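Local coordinates for protein lipolytic enzyme, G-D-S-L family (Bacteroides thetaiotaomicron, PDB 7BR2) that hydrolyses ester bonds as a serine esterase of the SGNH/GDSL type and metabolizes the drug diltiazem in a gut bacterium, at residues A[16-27]-A[75-86]. Sequence-based numbering, arbitrary orientation.
Sequences FKEGDRAVFLGN and IFSKNPTVLMVT
M84 fills a hollow between two aromatic rings: its methyl CE sits over one face of the F24 ring, 3.8 Å from the centroid and 15° off the normal, and also meets F16 CZ at 3.7 Å. Bends at chi2 (60°) and chi3 (62°) fold the thioether back so that CE, rather than SD, fills this gap; A22, small enough to leave room, lies against the same methyl and over a face of the F16 ring, while V82 CG1 closes in at that ring's edge. SD stands farther from both rings, in Met-aromatic contacts.

The other face of the sheet is a chain of aliphatic bumps. V23 CG2 rests on P80 CB at 3.6 Å, and I75 CD1 sits against both V23 CG1 and L25 CD1, with L83 CD1 tucked beside the V23 and L25 CB atoms. Between these two layers strands 21-26 and 82-85 run parallel, axes 4.8 Å apart, their register fixed by the bonds V23 N to V82 O, M84 N to V23 O, L25 N to M84 O and T86 N to L25 O.

At the N-terminal end of the two strands, T81 OG1 donates to D20 OD1 (2.7 Å) and accepts from R21 N. The R21 chain, bent at chi3, brings NE and NH2 side-on to K78 O, which lies near the guanidinium plane, NH2 at 2.9 Å. With alanine in place of R21, K78 O would probably lose both guanidinium donors, and with them that link between the segments.

Strand 53-58 flanks 21-26 on its far side and 131-136 flanks 82-85, placing the pair inside the five-stranded parallel sheet of an SGNH hydrolase fold, with 82-85 as its middle strand. Helices 64-75 and 102-125 pack over the L25 and L83 face; F220 of helix 210-223 meets F24 edge-to-face on the other.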
# COMPACT_ATOMS: atom_id res chain seq x y z
N PHE A 16 -10.17 -2.43 8.32
CA PHE A 16 -11.32 -2.47 7.43
C PHE A 16 -12.08 -3.78 7.64
O PHE A 16 -11.50 -4.81 7.99
CB PHE A 16 -10.87 -2.33 5.97
CG PHE A 16 -10.00 -1.11 5.70
CD1 PHE A 16 -10.30 0.11 6.26
CD2 PHE A 16 -8.87 -1.20 4.88
CE1 PHE A 16 -9.51 1.24 6.01
CE2 PHE A 16 -8.07 -0.08 4.63
CZ PHE A 16 -8.39 1.14 5.20
N LYS A 17 -13.40 -3.74 7.42
CA LYS A 17 -14.25 -4.92 7.57
C LYS A 17 -15.06 -5.13 6.28
O LYS A 17 -15.01 -4.31 5.37
CB LYS A 17 -15.19 -4.81 8.78
CG LYS A 17 -16.29 -3.78 8.63
CD LYS A 17 -17.18 -3.71 9.88
CE LYS A 17 -18.29 -2.64 9.77
NZ LYS A 17 -19.32 -2.94 8.72
N GLU A 18 -15.80 -6.24 6.22
CA GLU A 18 -16.49 -6.62 4.99
C GLU A 18 -17.35 -5.48 4.46
O GLU A 18 -18.07 -4.83 5.22
CB GLU A 18 -17.35 -7.86 5.21
CG GLU A 18 -18.11 -8.33 3.95
CD GLU A 18 -19.55 -7.83 3.84
OE1 GLU A 18 -20.03 -7.60 2.70
OE2 GLU A 18 -20.20 -7.63 4.88
N GLY A 19 -17.24 -5.20 3.17
CA GLY A 19 -18.05 -4.19 2.54
C GLY A 19 -17.52 -2.77 2.62
O GLY A 19 -18.18 -1.85 2.11
N ASP A 20 -16.37 -2.55 3.25
CA ASP A 20 -15.82 -1.21 3.37
C ASP A 20 -15.42 -0.67 1.99
O ASP A 20 -15.13 -1.42 1.06
CB ASP A 20 -14.60 -1.22 4.30
CG ASP A 20 -14.94 -0.77 5.73
OD1 ASP A 20 -15.92 -0.01 5.91
OD2 ASP A 20 -14.24 -1.21 6.67
N ARG A 21 -15.47 0.65 1.87
CA ARG A 21 -14.98 1.38 0.71
C ARG A 21 -13.96 2.39 1.25
O ARG A 21 -14.34 3.44 1.77
CB ARG A 21 -16.14 2.05 -0.03
CG ARG A 21 -17.21 1.06 -0.50
CD ARG A 21 -18.48 1.77 -0.96
NE ARG A 21 -18.27 2.60 -2.15
CZ ARG A 21 -18.13 2.14 -3.39
NH1 ARG A 21 -18.14 0.82 -3.64
NH2 ARG A 21 -17.95 2.99 -4.39
N ALA A 22 -12.69 2.03 1.19
CA ALA A 22 -11.61 2.82 1.77
C ALA A 22 -10.98 3.67 0.68
O ALA A 22 -10.31 3.14 -0.21
CB ALA A 22 -10.57 1.91 2.42
N VAL A 23 -11.16 5.00 0.75
CA VAL A 23 -10.61 5.93 -0.23
C VAL A 23 -9.40 6.61 0.37
O VAL A 23 -9.49 7.18 1.47
CB VAL A 23 -11.66 6.96 -0.67
CG1 VAL A 23 -11.05 7.93 -1.68
CG2 VAL A 23 -12.92 6.28 -1.23
N PHE A 24 -8.27 6.58 -0.36
CA PHE A 24 -7.02 7.21 0.07
C PHE A 24 -6.84 8.51 -0.71
O PHE A 24 -6.38 8.50 -1.85
CB PHE A 24 -5.84 6.28 -0.17
CG PHE A 24 -5.77 5.14 0.79
CD1 PHE A 24 -6.47 3.96 0.53
CD2 PHE A 24 -5.01 5.22 1.95
CE1 PHE A 24 -6.41 2.88 1.43
CE2 PHE A 24 -4.94 4.16 2.83
CZ PHE A 24 -5.65 2.99 2.58
N LEU A 25 -7.17 9.63 -0.07
CA LEU A 25 -7.07 10.93 -0.72
C LEU A 25 -5.65 11.48 -0.58
O LEU A 25 -5.10 11.55 0.53
CB LEU A 25 -8.09 11.89 -0.11
CG LEU A 25 -7.90 13.39 -0.32
CD1 LEU A 25 -7.93 13.74 -1.79
CD2 LEU A 25 -9.01 14.12 0.41
N GLY A 26 -5.04 11.88 -1.69
CA GLY A 26 -3.66 12.33 -1.57
C GLY A 26 -3.15 13.05 -2.79
O GLY A 26 -3.92 13.47 -3.66
N ASN A 27 -1.82 13.21 -2.84
CA ASN A 27 -1.19 13.88 -3.97
C ASN A 27 -0.49 12.88 -4.88
O ASN A 27 -0.99 11.76 -5.08
CB ASN A 27 -0.22 14.96 -3.49
CG ASN A 27 0.83 14.45 -2.50
OD1 ASN A 27 1.15 13.25 -2.47
ND2 ASN A 27 1.38 15.37 -1.70
N ILE A 75 -14.13 12.42 -4.56
CA ILE A 75 -13.91 11.70 -3.31
C ILE A 75 -15.25 11.23 -2.71
O ILE A 75 -15.48 10.04 -2.55
CB ILE A 75 -13.12 12.57 -2.30
CG1 ILE A 75 -11.75 12.92 -2.90
CG2 ILE A 75 -12.95 11.85 -1.00
CD1 ILE A 75 -10.89 11.73 -3.23
N PHE A 76 -16.11 12.17 -2.32
CA PHE A 76 -17.42 11.81 -1.79
C PHE A 76 -18.26 11.07 -2.82
O PHE A 76 -19.18 10.34 -2.47
CB PHE A 76 -18.15 13.07 -1.31
CG PHE A 76 -17.44 13.81 -0.19
CD1 PHE A 76 -16.44 13.18 0.55
CD2 PHE A 76 -17.76 15.12 0.10
CE1 PHE A 76 -15.79 13.84 1.56
CE2 PHE A 76 -17.11 15.80 1.12
CZ PHE A 76 -16.12 15.16 1.85
N SER A 77 -17.99 11.32 -4.11
CA SER A 77 -18.68 10.63 -5.18
C SER A 77 -18.45 9.13 -5.13
O SER A 77 -19.24 8.38 -5.68
CB SER A 77 -18.21 11.17 -6.54
OG SER A 77 -16.80 11.01 -6.68
N LYS A 78 -17.34 8.71 -4.54
CA LYS A 78 -17.04 7.29 -4.38
C LYS A 78 -17.70 6.69 -3.15
O LYS A 78 -17.53 5.49 -2.89
CB LYS A 78 -15.52 7.09 -4.34
CG LYS A 78 -14.80 7.33 -5.67
CD LYS A 78 -13.29 7.46 -5.50
CE LYS A 78 -12.57 7.54 -6.86
NZ LYS A 78 -13.05 8.66 -7.75
N ASN A 79 -18.42 7.50 -2.38
CA ASN A 79 -19.10 7.05 -1.18
C ASN A 79 -18.19 6.26 -0.25
O ASN A 79 -18.39 5.06 -0.03
CB ASN A 79 -20.34 6.22 -1.53
CG ASN A 79 -21.46 7.06 -2.16
OD1 ASN A 79 -21.53 8.29 -1.99
ND2 ASN A 79 -22.34 6.39 -2.89
N PRO A 80 -17.12 6.88 0.25
CA PRO A 80 -16.25 6.16 1.19
C PRO A 80 -16.99 5.84 2.48
O PRO A 80 -17.82 6.63 2.95
CB PRO A 80 -15.11 7.15 1.44
CG PRO A 80 -15.73 8.49 1.23
CD PRO A 80 -16.70 8.28 0.09
N THR A 81 -16.72 4.64 3.00
CA THR A 81 -17.03 4.31 4.39
C THR A 81 -15.86 4.65 5.31
O THR A 81 -16.07 4.97 6.48
CB THR A 81 -17.38 2.81 4.53
OG1 THR A 81 -16.26 2.00 4.18
CG2 THR A 81 -18.59 2.43 3.67
N VAL A 82 -14.65 4.62 4.77
CA VAL A 82 -13.44 5.04 5.47
C VAL A 82 -12.63 5.92 4.52
O VAL A 82 -12.31 5.49 3.41
CB VAL A 82 -12.59 3.84 5.94
CG1 VAL A 82 -11.49 4.32 6.86
CG2 VAL A 82 -13.46 2.81 6.65
N LEU A 83 -12.27 7.12 4.97
CA LEU A 83 -11.56 8.10 4.15
C LEU A 83 -10.24 8.44 4.82
O LEU A 83 -10.22 8.92 5.96
CB LEU A 83 -12.40 9.37 3.95
CG LEU A 83 -11.76 10.56 3.21
CD1 LEU A 83 -11.41 10.19 1.79
CD2 LEU A 83 -12.65 11.78 3.23
N MET A 84 -9.13 8.14 4.15
CA MET A 84 -7.81 8.53 4.60
C MET A 84 -7.39 9.81 3.88
O MET A 84 -7.61 9.95 2.68
CB MET A 84 -6.80 7.41 4.35
CG MET A 84 -6.78 6.32 5.43
SD MET A 84 -8.35 5.42 5.66
CE MET A 84 -8.58 4.64 4.07
N VAL A 85 -6.81 10.75 4.63
CA VAL A 85 -6.48 12.09 4.13
C VAL A 85 -5.01 12.36 4.40
O VAL A 85 -4.57 12.33 5.56
CB VAL A 85 -7.37 13.17 4.77
CG1 VAL A 85 -7.05 14.55 4.22
CG2 VAL A 85 -8.86 12.84 4.58
N THR A 86 -4.23 12.58 3.34
CA THR A 86 -2.81 12.90 3.44
C THR A 86 -2.46 14.01 2.47
O THR A 86 -2.97 14.06 1.34
CB THR A 86 -1.93 11.67 3.17
OG1 THR A 86 -0.56 12.00 3.44
CG2 THR A 86 -2.07 11.19 1.71